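PDB 3L8M: probable thiamine pyrophosphokinase, which probably transfers a pyrophosphate group from ATP to thiamine, making thiamine diphosphate. Local coordinates for residues 1-6 with 24-29. Residues are numbered along the deposited sequence; the frame is centred on the assembly and turned at random.
Sequences MKANLL and HWIGID
Asn4 and Leu6 of strand 2-6 bond through their backbones to strand 24-28; the two are neighbouring parallel strands of a beta-alpha-beta unit whose crossover carries helix 16-19. Asn4 N donates to His24 O at 2.9 Å, and Asn4 O accepts from Ile26 N. Leu6 repeats the pattern two residues on: its N meets Ile26 O at 3.0 Å and its O takes the N-H of Ile28. The strands twist by 31° against each other, and where they start to part a water carries the pairing on, donating to Lys2 O and accepting from His24 N at 2.9 Å. On its other edge strand 2-6 pairs with strand 92-96, which places it inside the sheet.

On the face bearing Leu5 and Ile26, these side chains run side by side, with Leu5 CG 3.6 Å from Ile26 CB. The Leu5 branches divide the work: CD1 lies against Ile26 CG1, while CD2 reaches along the sheet to Ile28 CG1 at 3.9 Å. Helix 77-87 packs over Leu5 on this side.

The other face centres on Trp25. Its CG sits beside its own backbone N (chi1 -79°), and the indole swings back toward strand 2-6, where Leu6 CB approaches CZ3 at 4.0 Å. The indole NE1 is bonded to His20 O, and the Asn4 amide, tilted 41° from the ring plane, gives ND2 to Glu23, which also forms a salt bridge with Lys2. One bond back from that amide, Asn4 CB makes a CH-pi contact over the face of the indole, 3.4 Å from the centroid of the six-membered ring of Trp25.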
loop_
_atom_site.group_PDB
_atom_site.type_symbol
_atom_site.label_atom_id
_atom_site.label_comp_id
_atom_site.label_asym_id
_atom_site.label_seq_id
_atom_site.Cartn_x
_atom_site.Cartn_y
_atom_site.Cartn_z
HETATM N N MSE A 1 -4.637 10.158 7.877
HETATM C CA MSE A 1 -5.237 9.427 6.728
HETATM C C MSE A 1 -5.942 10.454 5.853
HETATM O O MSE A 1 -6.719 11.263 6.353
HETATM C CB MSE A 1 -6.225 8.373 7.238
HETATM C CG MSE A 1 -6.739 7.434 6.163
HETATM SE SE MSE A 1 -7.479 5.812 6.898
HETATM C CE MSE A 1 -9.208 6.477 7.413
ATOM N N LYS A 2 -5.661 10.417 4.553
ATOM C CA LYS A 2 -6.224 11.365 3.599
ATOM C C LYS A 2 -7.276 10.805 2.634
ATOM O O LYS A 2 -7.098 9.733 2.048
ATOM C CB LYS A 2 -5.082 11.979 2.788
ATOM C CG LYS A 2 -5.510 13.017 1.762
ATOM C CD LYS A 2 -4.375 13.240 0.770
ATOM C CE LYS A 2 -4.756 14.193 -0.350
ATOM N NZ LYS A 2 -3.757 14.112 -1.449
ATOM N N ALA A 3 -8.369 11.540 2.455
ATOM C CA ALA A 3 -9.408 11.093 1.534
ATOM C C ALA A 3 -9.752 12.167 0.497
ATOM O O ALA A 3 -9.855 13.351 0.821
ATOM C CB ALA A 3 -10.664 10.686 2.305
ATOM N N ASN A 4 -9.908 11.738 -0.753
ATOM C CA ASN A 4 -10.260 12.633 -1.852
ATOM C C ASN A 4 -11.676 12.295 -2.277
ATOM O O ASN A 4 -11.999 11.127 -2.469
ATOM C CB ASN A 4 -9.348 12.421 -3.060
ATOM C CG ASN A 4 -7.910 12.727 -2.763
ATOM O OD1 ASN A 4 -7.565 13.852 -2.390
ATOM N ND2 ASN A 4 -7.050 11.725 -2.925
ATOM N N LEU A 5 -12.517 13.311 -2.419
ATOM C CA LEU A 5 -13.894 13.098 -2.852
ATOM C C LEU A 5 -14.094 13.674 -4.239
ATOM O O LEU A 5 -13.610 14.765 -4.544
ATOM C CB LEU A 5 -14.894 13.766 -1.895
ATOM C CG LEU A 5 -15.289 12.983 -0.636
ATOM C CD1 LEU A 5 -14.082 12.822 0.281
ATOM C CD2 LEU A 5 -16.436 13.703 0.076
ATOM N N LEU A 6 -14.789 12.933 -5.090
ATOM C CA LEU A 6 -15.084 13.433 -6.415
ATOM C C LEU A 6 -16.605 13.593 -6.521
ATOM O O LEU A 6 -17.343 12.629 -6.326
ATOM C CB LEU A 6 -14.569 12.472 -7.482
ATOM C CG LEU A 6 -14.689 12.992 -8.918
ATOM C CD1 LEU A 6 -13.990 14.345 -9.024
ATOM C CD2 LEU A 6 -14.074 11.981 -9.894
ATOM N N HIS A 24 -6.788 7.366 -1.391
ATOM C CA HIS A 24 -8.147 6.925 -1.079
ATOM C C HIS A 24 -9.162 7.860 -1.745
ATOM O O HIS A 24 -9.153 9.073 -1.492
ATOM C CB HIS A 24 -8.369 6.935 0.435
ATOM C CG HIS A 24 -7.377 6.119 1.207
ATOM N ND1 HIS A 24 -7.374 4.738 1.195
ATOM C CD2 HIS A 24 -6.353 6.491 2.013
ATOM C CE1 HIS A 24 -6.391 4.297 1.961
ATOM N NE2 HIS A 24 -5.755 5.339 2.470
ATOM N N TRP A 25 -10.024 7.306 -2.600
ATOM C CA TRP A 25 -11.041 8.106 -3.275
ATOM C C TRP A 25 -12.466 7.707 -2.910
ATOM O O TRP A 25 -12.804 6.523 -2.880
ATOM C CB TRP A 25 -10.888 8.040 -4.799
ATOM C CG TRP A 25 -9.801 8.921 -5.371
ATOM C CD1 TRP A 25 -8.491 8.572 -5.622
ATOM C CD2 TRP A 25 -9.937 10.290 -5.787
ATOM N NE1 TRP A 25 -7.812 9.641 -6.173
ATOM C CE2 TRP A 25 -8.675 10.705 -6.285
ATOM C CE3 TRP A 25 -11.000 11.207 -5.790
ATOM C CZ2 TRP A 25 -8.451 11.999 -6.780
ATOM C CZ3 TRP A 25 -10.771 12.511 -6.285
ATOM C CH2 TRP A 25 -9.506 12.883 -6.770
ATOM N N ILE A 26 -13.292 8.721 -2.657
ATOM C CA ILE A 26 -14.700 8.564 -2.294
ATOM C C ILE A 26 -15.560 9.148 -3.428
ATOM O O ILE A 26 -15.295 10.255 -3.903
ATOM C CB ILE A 26 -15.048 9.375 -1.011
ATOM C CG1 ILE A 26 -14.042 9.099 0.113
ATOM C CG2 ILE A 26 -16.483 9.076 -0.586
ATOM C CD1 ILE A 26 -13.980 7.665 0.571
ATOM N N GLY A 27 -16.583 8.426 -3.863
ATOM C CA GLY A 27 -17.421 8.965 -4.926
ATOM C C GLY A 27 -18.742 9.571 -4.440
ATOM O O GLY A 27 -19.472 8.943 -3.668
ATOM N N ILE A 28 -19.041 10.795 -4.878
ATOM C CA ILE A 28 -20.285 11.471 -4.515
ATOM C C ILE A 28 -21.094 11.656 -5.802
ATOM O O ILE A 28 -20.665 12.360 -6.725
ATOM C CB ILE A 28 -20.043 12.878 -3.884
ATOM C CG1 ILE A 28 -19.098 12.787 -2.684
ATOM C CG2 ILE A 28 -21.381 13.468 -3.413
ATOM C CD1 ILE A 28 -19.638 11.944 -1.521
ATOM N N ASP A 29 -22.260 11.019 -5.859
ATOM C CA ASP A 29 -23.133 11.100 -7.029
ATOM C C ASP A 29 -22.388 10.714 -8.303
ATOM O O ASP A 29 -21.883 9.599 -8.405
ATOM C CB ASP A 29 -23.714 12.507 -7.153
ATOM C CG ASP A 29 -24.390 12.962 -5.879
ATOM O OD1 ASP A 29 -25.216 12.189 -5.356
ATOM O OD2 ASP A 29 -24.096 14.080 -5.398
HETATM O O HOH W 1 -5.220 8.976 0.378
#